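Local coordinates for holo-[acyl-carrier-protein] synthase (Helicobacter pylori, PDB 5XUK) that belongs to the 4'-phosphopantetheinyl transferase superfamily and binds coenzyme A in a pocket of an assembly of three identical chains, at residues 90-102 and 106-115. Numbering follows the deposited sequence.
With COA (coenzyme A), chain B.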
loop_
_atom_site.group_PDB
_atom_site.type_symbol
_atom_site.label_atom_id
_atom_site.label_comp_id
_atom_site.label_asym_id
_atom_site.label_seq_id
_atom_site.Cartn_x
_atom_site.Cartn_y
_atom_site.Cartn_z
ATOM N N ASP A 90 -10.361 11.828 20.043
ATOM C CA ASP A 90 -10.114 11.448 21.439
ATOM C C ASP A 90 -10.611 10.042 21.762
ATOM O O ASP A 90 -9.904 9.283 22.426
ATOM C CB ASP A 90 -10.746 12.459 22.406
ATOM C CG ASP A 90 -9.775 13.546 22.834
ATOM O OD1 ASP A 90 -8.759 13.765 22.135
ATOM O OD2 ASP A 90 -10.033 14.180 23.879
ATOM N N TYR A 91 -11.811 9.693 21.297
ATOM C CA TYR A 91 -12.365 8.353 21.532
ATOM C C TYR A 91 -11.440 7.240 21.039
ATOM O O TYR A 91 -11.318 6.202 21.692
ATOM C CB TYR A 91 -13.735 8.194 20.875
ATOM C CG TYR A 91 -14.222 6.762 20.891
ATOM C CD1 TYR A 91 -14.599 6.150 22.081
ATOM C CD2 TYR A 91 -14.282 6.010 19.721
ATOM C CE1 TYR A 91 -15.035 4.833 22.107
ATOM C CE2 TYR A 91 -14.721 4.694 19.735
ATOM C CZ TYR A 91 -15.094 4.110 20.931
ATOM O OH TYR A 91 -15.525 2.805 20.950
ATOM N N PHE A 92 -10.808 7.456 19.884
ATOM C CA PHE A 92 -9.827 6.508 19.337
ATOM C C PHE A 92 -8.417 6.806 19.840
ATOM O O PHE A 92 -7.509 5.996 19.650
ATOM C CB PHE A 92 -9.856 6.509 17.798
ATOM C CG PHE A 92 -11.048 5.798 17.213
ATOM C CD1 PHE A 92 -12.077 6.504 16.613
ATOM C CD2 PHE A 92 -11.143 4.419 17.272
ATOM C CE1 PHE A 92 -13.178 5.849 16.084
ATOM C CE2 PHE A 92 -12.239 3.757 16.740
ATOM C CZ PHE A 92 -13.260 4.473 16.146
ATOM N N ASN A 93 -8.243 7.970 20.468
ATOM C CA ASN A 93 -6.973 8.369 21.083
ATOM C C ASN A 93 -5.857 8.546 20.043
ATOM O O ASN A 93 -4.810 7.893 20.111
ATOM C CB ASN A 93 -6.576 7.361 22.178
ATOM C CG ASN A 93 -5.611 7.944 23.203
ATOM O OD1 ASN A 93 -4.903 8.921 22.939
ATOM N ND2 ASN A 93 -5.577 7.334 24.384
ATOM N N ILE A 94 -6.088 9.454 19.095
ATOM C CA ILE A 94 -5.200 9.635 17.946
ATOM C C ILE A 94 -4.331 10.873 18.094
ATOM O O ILE A 94 -4.822 11.950 18.412
ATOM C CB ILE A 94 -6.003 9.776 16.630
ATOM C CG1 ILE A 94 -6.991 8.614 16.456
ATOM C CG2 ILE A 94 -5.069 9.879 15.431
ATOM C CD1 ILE A 94 -6.393 7.240 16.694
ATOM N N GLN A 95 -3.038 10.712 17.841
ATOM C CA GLN A 95 -2.100 11.830 17.837
ATOM C C GLN A 95 -2.070 12.472 16.448
ATOM O O GLN A 95 -2.136 13.698 16.321
ATOM C CB GLN A 95 -0.699 11.350 18.232
ATOM C CG GLN A 95 -0.619 10.750 19.633
ATOM C CD GLN A 95 0.127 9.424 19.669
ATOM O OE1 GLN A 95 1.199 9.279 19.079
ATOM N NE2 GLN A 95 -0.445 8.447 20.364
ATOM N N SER A 96 -1.985 11.635 15.415
ATOM C CA SER A 96 -1.864 12.110 14.036
ATOM C C SER A 96 -2.238 11.022 13.029
ATOM O O SER A 96 -1.998 9.834 13.269
ATOM C CB SER A 96 -0.433 12.586 13.772
ATOM O OG SER A 96 0.502 11.574 14.104
ATOM N N LEU A 97 -2.836 11.446 11.916
ATOM C CA LEU A 97 -3.178 10.574 10.793
ATOM C C LEU A 97 -2.373 10.985 9.569
ATOM O O LEU A 97 -2.292 12.166 9.246
ATOM C CB LEU A 97 -4.666 10.671 10.477
ATOM C CG LEU A 97 -5.600 10.086 11.531
ATOM C CD1 LEU A 97 -7.031 10.544 11.312
ATOM C CD2 LEU A 97 -5.512 8.567 11.515
ATOM N N SER A 98 -1.756 10.011 8.904
ATOM C CA SER A 98 -0.995 10.264 7.673
ATOM C C SER A 98 -1.600 9.421 6.547
ATOM O O SER A 98 -1.847 8.231 6.734
ATOM C CB SER A 98 0.480 9.913 7.892
ATOM O OG SER A 98 1.261 10.183 6.740
ATOM N N ALA A 99 -1.848 10.034 5.391
ATOM C CA ALA A 99 -2.590 9.382 4.313
ATOM C C ALA A 99 -1.908 9.518 2.958
ATOM O O ALA A 99 -1.051 10.382 2.785
ATOM C CB ALA A 99 -3.992 9.961 4.237
ATOM N N SER A 100 -2.277 8.650 2.004
ATOM C CA SER A 100 -1.833 8.791 0.626
ATOM C C SER A 100 -2.755 8.041 -0.306
ATOM O O SER A 100 -3.301 7.016 0.060
ATOM C CB SER A 100 -0.392 8.265 0.475
ATOM O OG SER A 100 0.108 8.468 -0.835
ATOM N N ILE A 101 -2.890 8.531 -1.532
ATOM C CA ILE A 101 -3.722 7.934 -2.552
ATOM C C ILE A 101 -2.988 7.813 -3.876
ATOM O O ILE A 101 -2.143 8.637 -4.211
ATOM C CB ILE A 101 -4.952 8.819 -2.858
ATOM C CG1 ILE A 101 -5.851 8.947 -1.635
ATOM C CG2 ILE A 101 -5.753 8.232 -4.023
ATOM C CD1 ILE A 101 -6.810 10.126 -1.739
ATOM N N SER A 102 -3.387 6.834 -4.675
ATOM C CA SER A 102 -2.919 6.727 -6.035
ATOM C C SER A 102 -3.954 5.983 -6.842
ATOM O O SER A 102 -4.728 5.189 -6.304
ATOM C CB SER A 102 -1.584 5.940 -6.055
ATOM O OG SER A 102 -1.274 5.447 -7.369
ATOM N N GLY A 106 -7.681 1.657 -13.857
ATOM C CA GLY A 106 -8.906 1.060 -13.336
ATOM C C GLY A 106 -8.952 0.867 -11.834
ATOM O O GLY A 106 -9.987 0.463 -11.298
ATOM N N PHE A 107 -7.869 1.210 -11.141
ATOM C CA PHE A 107 -7.786 1.001 -9.699
ATOM C C PHE A 107 -7.364 2.219 -8.944
ATOM O O PHE A 107 -6.469 2.939 -9.373
ATOM C CB PHE A 107 -6.767 -0.095 -9.368
ATOM C CG PHE A 107 -7.276 -1.465 -9.614
ATOM C CD1 PHE A 107 -8.145 -2.063 -8.712
ATOM C CD2 PHE A 107 -6.905 -2.162 -10.758
ATOM C CE1 PHE A 107 -8.627 -3.346 -8.944
ATOM C CE2 PHE A 107 -7.384 -3.441 -10.999
ATOM C CZ PHE A 107 -8.248 -4.031 -10.093
ATOM N N ALA A 108 -7.985 2.400 -7.787
ATOM C CA ALA A 108 -7.548 3.384 -6.806
ATOM C C ALA A 108 -7.106 2.636 -5.577
ATOM O O ALA A 108 -7.731 1.649 -5.209
ATOM C CB ALA A 108 -8.699 4.336 -6.435
ATOM N N ILE A 109 -6.078 3.139 -4.905
ATOM C CA ILE A 109 -5.699 2.604 -3.623
ATOM C C ILE A 109 -5.264 3.694 -2.710
ATOM O O ILE A 109 -4.774 4.733 -3.157
ATOM C CB ILE A 109 -4.519 1.598 -3.721
ATOM C CG1 ILE A 109 -3.305 2.223 -4.377
ATOM C CG2 ILE A 109 -4.923 0.398 -4.556
ATOM C CD1 ILE A 109 -2.104 1.300 -4.339
ATOM N N ALA A 110 -5.392 3.419 -1.419
ATOM C CA ALA A 110 -5.101 4.377 -0.379
ATOM C C ALA A 110 -4.555 3.628 0.803
ATOM O O ALA A 110 -4.877 2.463 1.012
ATOM C CB ALA A 110 -6.393 5.111 0.033
ATOM N N VAL A 111 -3.818 4.346 1.627
ATOM C CA VAL A 111 -3.208 3.806 2.830
ATOM C C VAL A 111 -3.198 4.906 3.872
ATOM O O VAL A 111 -3.085 6.086 3.541
ATOM C CB VAL A 111 -1.744 3.352 2.568
ATOM C CG1 VAL A 111 -0.830 4.560 2.330
ATOM C CG2 VAL A 111 -1.260 2.481 3.716
ATOM N N VAL A 112 -3.360 4.515 5.126
ATOM C CA VAL A 112 -3.387 5.452 6.244
ATOM C C VAL A 112 -2.573 4.863 7.363
ATOM O O VAL A 112 -2.695 3.667 7.652
ATOM C CB VAL A 112 -4.833 5.695 6.739
ATOM C CG1 VAL A 112 -4.846 6.506 8.031
ATOM C CG2 VAL A 112 -5.649 6.381 5.654
ATOM N N VAL A 113 -1.738 5.700 7.964
ATOM C CA VAL A 113 -1.024 5.366 9.190
ATOM C C VAL A 113 -1.503 6.251 10.347
ATOM O O VAL A 113 -1.467 7.487 10.263
ATOM C CB VAL A 113 0.488 5.543 9.018
ATOM C CG1 VAL A 113 1.190 5.330 10.348
ATOM C CG2 VAL A 113 1.018 4.557 7.991
ATOM N N VAL A 114 -1.948 5.604 11.422
ATOM C CA VAL A 114 -2.445 6.291 12.622
ATOM C C VAL A 114 -1.467 6.171 13.801
ATOM O O VAL A 114 -0.907 5.098 14.056
ATOM C CB VAL A 114 -3.833 5.764 13.048
ATOM C CG1 VAL A 114 -3.859 4.247 13.085
ATOM C CG2 VAL A 114 -4.215 6.314 14.407
ATOM N N SER A 115 -1.272 7.291 14.502
ATOM C CA SER A 115 -0.479 7.353 15.735
ATOM C C SER A 115 -1.392 7.553 16.940
ATOM O O SER A 115 -1.428 6.721 17.849
ATOM C CB SER A 115 0.506 8.510 15.659
ATOM O OG SER A 115 1.240 8.459 14.452
HETATM N N1A COA B . 1.725 15.109 -1.830
HETATM C C2A COA B . 1.084 13.951 -1.561
HETATM N N3A COA B . 0.156 13.428 -2.381
HETATM C C4A COA B . -0.190 14.060 -3.514
HETATM C C5A COA B . 0.466 15.326 -3.866
HETATM C C6A COA B . 1.485 15.839 -2.933
HETATM N N6A COA B . 2.150 16.998 -3.176
HETATM N N7A COA B . -0.070 15.725 -5.031
HETATM C C8A COA B . -0.987 14.798 -5.421
HETATM N N9A COA B . -1.056 13.809 -4.491
HETATM C C1B COA B . -1.952 12.648 -4.531
HETATM C C2B COA B . -3.400 13.125 -4.687
HETATM O O2B COA B . -4.265 12.563 -3.700
HETATM C C3B COA B . -3.831 12.645 -6.053
HETATM O O3B COA B . -5.162 12.141 -6.101
HETATM P P3B COA B . -6.464 13.113 -6.162
HETATM O O7A COA B . -5.999 14.323 -6.948
HETATM O O8A COA B . -7.486 12.321 -6.934
HETATM O O9A COA B . -6.753 13.339 -4.689
HETATM C C4B COA B . -2.854 11.526 -6.312
HETATM O O4B COA B . -1.628 11.864 -5.668
HETATM C C5B COA B . -2.644 11.279 -7.786
HETATM O O5B COA B . -2.587 9.873 -7.864
HETATM P P1A COA B . -1.641 9.120 -8.878
HETATM O O1A COA B . -2.462 9.131 -10.150
HETATM O O2A COA B . -1.114 7.827 -8.304
HETATM O O3A COA B . -0.391 10.098 -8.879
HETATM P P2A COA B . 0.628 10.100 -10.113
HETATM O O4A COA B . 1.577 8.915 -9.990
HETATM O O5A COA B . -0.193 10.273 -11.379
HETATM O O6A COA B . 1.401 11.489 -9.791
HETATM C CBP COA B . 2.494 13.232 -8.453
HETATM C CCP COA B . 1.437 12.125 -8.499
HETATM C CDP COA B . 1.907 14.497 -7.846
HETATM C CEP COA B . 3.658 12.779 -7.583
HETATM C CAP COA B . 2.941 13.534 -9.896
HETATM O OAP COA B . 1.996 14.415 -10.513
HETATM C C9P COA B . 4.300 14.155 -10.012
HETATM O O9P COA B . 4.645 15.060 -9.268
HETATM N N8P COA B . 5.064 13.659 -10.988
#
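L97 and V114 lie side by side and point the same way, L97 CD2 resting 3.6 Å from V114 CB, on the apolar face of an antiparallel beta hairpin formed by strands 97-104 and 107-114. The branched V112 and the small A99 and A110 extend this face, and all three pack on L49 of helix 40-56, the two alanines adding little bulk beneath the helix. At the open end of the hairpin I94 crosses V114 at about a right angle; its CD1 presses to 3.3 Å from V114 CG2, tighter than usual van der Waals contact. I94 follows N93, whose positive phi (65°) closes helix 86-91 in a Schellman motif and turns the chain toward the strand.

Paired N-H and C=O groups of S98 with V113, S100 with V111 and S102 with I109 hold the backbones together; S98 O accepts from V113 N at 2.8 Å, in the carbonyl plane. On the face opposite L97, the small S98, S100 and S102 occupy every second position of the strand. Each hydroxyl is turned anti to the backbone N, and they meet the backbone N atoms of I2, I4 (weakly) and I6 of the second subunit, polar groups suited to a strand edge at a subunit interface.

Beside I94, at the same open end, S115 N donates to S96 O at 2.9 Å, and the two serine hydroxyls add a weak bond. At the other end I101 and S102 enter the coenzyme A pocket, where S102 OG donates to the coenzyme A oxygen O2A at 2.6 Å.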